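Long-range contact in proteasome accessory factor B/C (PafBC) (PDB 6SJ9), which probably acts as a transcriptional regulator of the bacterial DNA damage response, combining winged helix-turn-helix and WYL domains: residues A[495-507]-A[517-529]. Sequence-based numbering, arbitrary orientation.
Sequences ITQAIREGRQLRL and VTERDVDPLRLYS
The first hairpin of the second WYL domain brings Leu505 and Leu507 against Val522 and Arg520 in antiparallel pairing, with two backbone hydrogen bonds in each pair, Leu505 N to Val522 O measuring 2.9 Å. On the face opposite these side chains, Arg506 reaches across the neighbouring strand. Its CG lies anti to the backbone N (chi1 -174°) and the chain bends at chi2, which lays the guanidinium over Glu519 CG and the backbone N of Arg520. NH2 makes a weak, bent bond to Glu519 OE1 (2.8 Å), and NH1 a longer, weak one to Asp521 OD1 (3.4 Å), both in one salt-bridge network. A leucine in its place would probably leave both carboxylates without the charge they share, although Arg508 also pairs with Glu519. Gln504 NE2 donates to the syn side of Asp523 OD1 at 2.9 Å; Gln504 OE1 accepts from Asn560, and Asp523 OD2 bonds Ser565. This is the Sm-like fold, a helix followed by a bent five-stranded antiparallel sheet, and strand 517-529 runs on beneath helix 495-501 at 103°. Pro524 wedges under the helix, its CG 3.7 Å from Ala498 CB and its CB beside Ile499 CG1. Leu527 CD2 meets Ile495 CG2 at 3.9 Å.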
loop_
_atom_site.group_PDB
_atom_site.type_symbol
_atom_site.label_atom_id
_atom_site.label_comp_id
_atom_site.label_asym_id
_atom_site.label_seq_id
_atom_site.Cartn_x
_atom_site.Cartn_y
_atom_site.Cartn_z
ATOM N N ILE A 495 16.627 4.973 -25.870
ATOM C CA ILE A 495 15.307 5.379 -25.383
ATOM C C ILE A 495 15.245 6.889 -25.215
ATOM O O ILE A 495 14.261 7.530 -25.596
ATOM C CB ILE A 495 14.982 4.658 -24.062
ATOM C CG1 ILE A 495 14.778 3.165 -24.350
ATOM C CG2 ILE A 495 13.753 5.292 -23.379
ATOM C CD1 ILE A 495 14.624 2.320 -23.146
ATOM N N THR A 496 16.299 7.483 -24.645
ATOM C CA THR A 496 16.304 8.928 -24.431
ATOM C C THR A 496 16.123 9.668 -25.742
ATOM O O THR A 496 15.342 10.616 -25.835
ATOM C CB THR A 496 17.618 9.353 -23.770
ATOM O OG1 THR A 496 17.713 8.784 -22.455
ATOM C CG2 THR A 496 17.724 10.926 -23.678
ATOM N N GLN A 497 16.893 9.276 -26.750
ATOM C CA GLN A 497 16.856 9.971 -28.006
ATOM C C GLN A 497 15.527 9.733 -28.719
ATOM O O GLN A 497 14.949 10.662 -29.303
ATOM C CB GLN A 497 18.018 9.480 -28.859
ATOM C CG GLN A 497 18.071 10.095 -30.218
ATOM C CD GLN A 497 19.361 9.701 -30.999
ATOM O OE1 GLN A 497 20.433 10.273 -30.797
ATOM N NE2 GLN A 497 19.239 8.700 -31.860
ATOM N N ALA A 498 14.999 8.510 -28.628
ATOM C CA ALA A 498 13.715 8.227 -29.295
ATOM C C ALA A 498 12.598 9.075 -28.705
ATOM O O ALA A 498 11.750 9.591 -29.436
ATOM C CB ALA A 498 13.380 6.725 -29.225
ATOM N N ILE A 499 12.577 9.218 -27.378
ATOM C CA ILE A 499 11.563 10.056 -26.725
ATOM C C ILE A 499 11.703 11.487 -27.196
ATOM O O ILE A 499 10.723 12.134 -27.587
ATOM C CB ILE A 499 11.677 9.968 -25.193
ATOM C CG1 ILE A 499 11.274 8.547 -24.707
ATOM C CG2 ILE A 499 10.804 11.106 -24.538
ATOM C CD1 ILE A 499 11.609 8.292 -23.210
ATOM N N ARG A 500 12.938 11.992 -27.188
ATOM C CA ARG A 500 13.177 13.380 -27.555
ATOM C C ARG A 500 12.824 13.670 -29.009
ATOM O O ARG A 500 12.244 14.712 -29.311
ATOM C CB ARG A 500 14.656 13.724 -27.321
ATOM C CG ARG A 500 14.941 15.227 -27.311
ATOM C CD ARG A 500 16.446 15.523 -27.102
ATOM N NE ARG A 500 17.257 14.978 -28.193
ATOM C CZ ARG A 500 18.188 14.029 -28.037
ATOM N NH1 ARG A 500 18.443 13.518 -26.820
ATOM N NH2 ARG A 500 18.864 13.586 -29.097
ATOM N N GLU A 501 13.132 12.750 -29.917
ATOM C CA GLU A 501 12.874 12.937 -31.333
ATOM C C GLU A 501 11.549 12.354 -31.806
ATOM O O GLU A 501 11.250 12.447 -32.994
ATOM C CB GLU A 501 14.044 12.360 -32.134
ATOM C CG GLU A 501 15.347 13.114 -31.769
ATOM C CD GLU A 501 16.594 12.510 -32.398
ATOM O OE1 GLU A 501 16.529 11.493 -33.143
ATOM O OE2 GLU A 501 17.666 13.057 -32.104
ATOM N N GLY A 502 10.738 11.772 -30.930
ATOM C CA GLY A 502 9.443 11.298 -31.403
ATOM C C GLY A 502 9.527 10.028 -32.254
ATOM O O GLY A 502 8.736 9.869 -33.184
ATOM N N ARG A 503 10.487 9.136 -31.980
ATOM C CA ARG A 503 10.708 7.932 -32.809
ATOM C C ARG A 503 10.154 6.669 -32.155
ATOM O O ARG A 503 10.435 6.380 -30.982
ATOM C CB ARG A 503 12.207 7.669 -33.082
ATOM C CG ARG A 503 12.954 8.852 -33.695
ATOM C CD ARG A 503 14.422 8.513 -34.014
ATOM N NE ARG A 503 15.056 9.753 -34.423
ATOM C CZ ARG A 503 14.966 10.282 -35.651
ATOM N NH1 ARG A 503 14.303 9.653 -36.647
ATOM N NH2 ARG A 503 15.519 11.472 -35.877
ATOM N N GLN A 504 9.519 5.857 -32.974
ATOM C CA GLN A 504 9.141 4.516 -32.561
ATOM C C GLN A 504 10.374 3.604 -32.487
ATOM O O GLN A 504 11.363 3.782 -33.212
ATOM C CB GLN A 504 8.121 3.959 -33.556
ATOM C CG GLN A 504 7.014 3.259 -32.916
ATOM C CD GLN A 504 5.973 2.754 -33.890
ATOM O OE1 GLN A 504 6.275 1.970 -34.752
ATOM N NE2 GLN A 504 4.737 3.210 -33.735
ATOM N N LEU A 505 10.306 2.601 -31.612
ATOM C CA LEU A 505 11.402 1.654 -31.438
ATOM C C LEU A 505 10.911 0.237 -31.673
ATOM O O LEU A 505 9.819 -0.137 -31.257
ATOM C CB LEU A 505 12.018 1.747 -30.021
ATOM C CG LEU A 505 12.754 3.069 -29.712
ATOM C CD1 LEU A 505 13.182 3.169 -28.259
ATOM C CD2 LEU A 505 14.065 3.093 -30.545
ATOM N N ARG A 506 11.748 -0.543 -32.309
ATOM C CA ARG A 506 11.615 -1.986 -32.315
ATOM C C ARG A 506 12.356 -2.527 -31.098
ATOM O O ARG A 506 13.571 -2.383 -31.013
ATOM C CB ARG A 506 12.248 -2.592 -33.560
ATOM C CG ARG A 506 12.013 -4.107 -33.721
ATOM C CD ARG A 506 10.556 -4.412 -33.928
ATOM N NE ARG A 506 10.320 -5.780 -34.413
ATOM C CZ ARG A 506 9.115 -6.318 -34.515
ATOM N NH1 ARG A 506 8.053 -5.591 -34.179
ATOM N NH2 ARG A 506 8.979 -7.571 -34.953
ATOM N N LEU A 507 11.628 -3.182 -30.202
ATOM C CA LEU A 507 12.151 -3.683 -28.941
ATOM C C LEU A 507 12.172 -5.207 -28.971
ATOM O O LEU A 507 11.179 -5.855 -29.352
ATOM C CB LEU A 507 11.293 -3.193 -27.770
ATOM C CG LEU A 507 11.472 -3.976 -26.482
ATOM C CD1 LEU A 507 12.894 -3.742 -25.876
ATOM C CD2 LEU A 507 10.315 -3.549 -25.533
ATOM N N VAL A 517 13.043 -14.065 -26.320
ATOM C CA VAL A 517 12.720 -12.650 -26.430
ATOM C C VAL A 517 11.367 -12.547 -27.097
ATOM O O VAL A 517 10.973 -13.428 -27.871
ATOM C CB VAL A 517 13.751 -11.839 -27.251
ATOM C CG1 VAL A 517 15.149 -11.844 -26.582
ATOM C CG2 VAL A 517 13.823 -12.425 -28.677
ATOM N N THR A 518 10.632 -11.521 -26.718
ATOM C CA THR A 518 9.480 -11.063 -27.472
ATOM C C THR A 518 9.966 -9.871 -28.299
ATOM O O THR A 518 10.868 -9.119 -27.881
ATOM C CB THR A 518 8.301 -10.654 -26.563
ATOM O OG1 THR A 518 8.750 -9.700 -25.597
ATOM C CG2 THR A 518 7.717 -11.864 -25.816
ATOM N N GLU A 519 9.354 -9.698 -29.466
ATOM C CA GLU A 519 9.703 -8.640 -30.396
ATOM C C GLU A 519 8.472 -7.780 -30.627
ATOM O O GLU A 519 7.397 -8.308 -30.925
ATOM C CB GLU A 519 10.220 -9.239 -31.718
ATOM C CG GLU A 519 11.075 -8.281 -32.556
ATOM C CD GLU A 519 11.557 -8.838 -33.947
ATOM O OE1 GLU A 519 10.813 -9.612 -34.644
ATOM O OE2 GLU A 519 12.725 -8.521 -34.301
ATOM N N ARG A 520 8.629 -6.463 -30.510
ATOM C CA ARG A 520 7.471 -5.601 -30.576
ATOM C C ARG A 520 7.891 -4.173 -30.872
ATOM O O ARG A 520 8.977 -3.746 -30.475
ATOM C CB ARG A 520 6.704 -5.616 -29.264
ATOM C CG ARG A 520 7.665 -5.331 -28.101
ATOM C CD ARG A 520 6.869 -5.406 -26.850
ATOM N NE ARG A 520 7.077 -6.612 -26.145
ATOM C CZ ARG A 520 6.328 -7.016 -25.123
ATOM N NH1 ARG A 520 6.690 -8.107 -24.500
ATOM N NH2 ARG A 520 5.238 -6.365 -24.731
ATOM N N ASP A 521 6.998 -3.449 -31.553
ATOM C CA ASP A 521 7.122 -2.015 -31.795
ATOM C C ASP A 521 6.536 -1.269 -30.610
ATOM O O ASP A 521 5.437 -1.601 -30.164
ATOM C CB ASP A 521 6.365 -1.617 -33.080
ATOM C CG ASP A 521 7.064 -2.165 -34.352
ATOM O OD1 ASP A 521 8.321 -2.211 -34.423
ATOM O OD2 ASP A 521 6.343 -2.573 -35.241
ATOM N N VAL A 522 7.276 -0.294 -30.075
ATOM C CA VAL A 522 6.807 0.509 -28.947
ATOM C C VAL A 522 7.027 1.999 -29.201
ATOM O O VAL A 522 7.993 2.406 -29.856
ATOM C CB VAL A 522 7.482 0.103 -27.616
ATOM C CG1 VAL A 522 7.380 -1.331 -27.457
ATOM C CG2 VAL A 522 8.971 0.473 -27.600
ATOM N N ASP A 523 6.117 2.811 -28.653
ATOM C CA ASP A 523 6.275 4.253 -28.581
ATOM C C ASP A 523 6.854 4.531 -27.213
ATOM O O ASP A 523 6.121 4.466 -26.217
ATOM C CB ASP A 523 4.939 4.993 -28.748
ATOM C CG ASP A 523 4.238 4.687 -30.077
ATOM O OD1 ASP A 523 4.911 4.561 -31.138
ATOM O OD2 ASP A 523 2.985 4.665 -30.070
ATOM N N PRO A 524 8.142 4.822 -27.096
ATOM C CA PRO A 524 8.711 5.157 -25.777
ATOM C C PRO A 524 8.115 6.452 -25.246
ATOM O O PRO A 524 7.982 7.437 -25.966
ATOM C CB PRO A 524 10.210 5.305 -26.049
ATOM C CG PRO A 524 10.286 5.648 -27.489
ATOM C CD PRO A 524 9.150 4.888 -28.176
ATOM N N LEU A 525 7.788 6.448 -23.959
ATOM C CA LEU A 525 7.156 7.602 -23.321
ATOM C C LEU A 525 7.995 8.237 -22.221
ATOM O O LEU A 525 8.221 9.451 -22.266
ATOM C CB LEU A 525 5.800 7.165 -22.723
ATOM C CG LEU A 525 4.797 6.609 -23.766
ATOM C CD1 LEU A 525 3.491 6.139 -23.158
ATOM C CD2 LEU A 525 4.460 7.665 -24.865
ATOM N N ARG A 526 8.437 7.457 -21.230
ATOM C CA ARG A 526 9.156 7.966 -20.064
ATOM C C ARG A 526 10.190 6.960 -19.616
ATOM O O ARG A 526 9.919 5.761 -19.564
ATOM C CB ARG A 526 8.211 8.215 -18.875
ATOM C CG ARG A 526 7.441 9.502 -19.032
ATOM C CD ARG A 526 6.642 9.783 -17.760
ATOM N NE ARG A 526 5.505 8.847 -17.683
ATOM C CZ ARG A 526 4.554 8.956 -16.767
ATOM N NH1 ARG A 526 4.622 9.954 -15.856
ATOM N NH2 ARG A 526 3.552 8.106 -16.778
ATOM N N LEU A 527 11.331 7.467 -19.236
ATOM C CA LEU A 527 12.401 6.713 -18.619
ATOM C C LEU A 527 12.516 7.171 -17.162
ATOM O O LEU A 527 12.602 8.373 -16.905
ATOM C CB LEU A 527 13.665 6.984 -19.413
ATOM C CG LEU A 527 14.946 6.210 -19.341
ATOM C CD1 LEU A 527 14.696 4.743 -19.493
ATOM C CD2 LEU A 527 15.804 6.796 -20.483
ATOM N N TYR A 528 12.419 6.245 -16.217
ATOM C CA TYR A 528 12.380 6.602 -14.791
ATOM C C TYR A 528 13.015 5.470 -13.998
ATOM O O TYR A 528 13.070 4.325 -14.470
ATOM C CB TYR A 528 10.934 6.885 -14.309
ATOM C CG TYR A 528 10.052 5.673 -14.467
ATOM C CD1 TYR A 528 9.526 5.342 -15.715
ATOM C CD2 TYR A 528 9.765 4.841 -13.399
ATOM C CE1 TYR A 528 8.720 4.193 -15.866
ATOM C CE2 TYR A 528 8.985 3.736 -13.530
ATOM C CZ TYR A 528 8.451 3.401 -14.777
ATOM O OH TYR A 528 7.658 2.259 -14.888
ATOM N N SER A 529 13.557 5.811 -12.814
ATOM C CA SER A 529 14.141 4.817 -11.926
ATOM C C SER A 529 13.388 4.725 -10.611
ATOM O O SER A 529 12.836 5.709 -10.128
ATOM C CB SER A 529 15.615 5.117 -11.657
ATOM O OG SER A 529 15.734 6.468 -11.300
#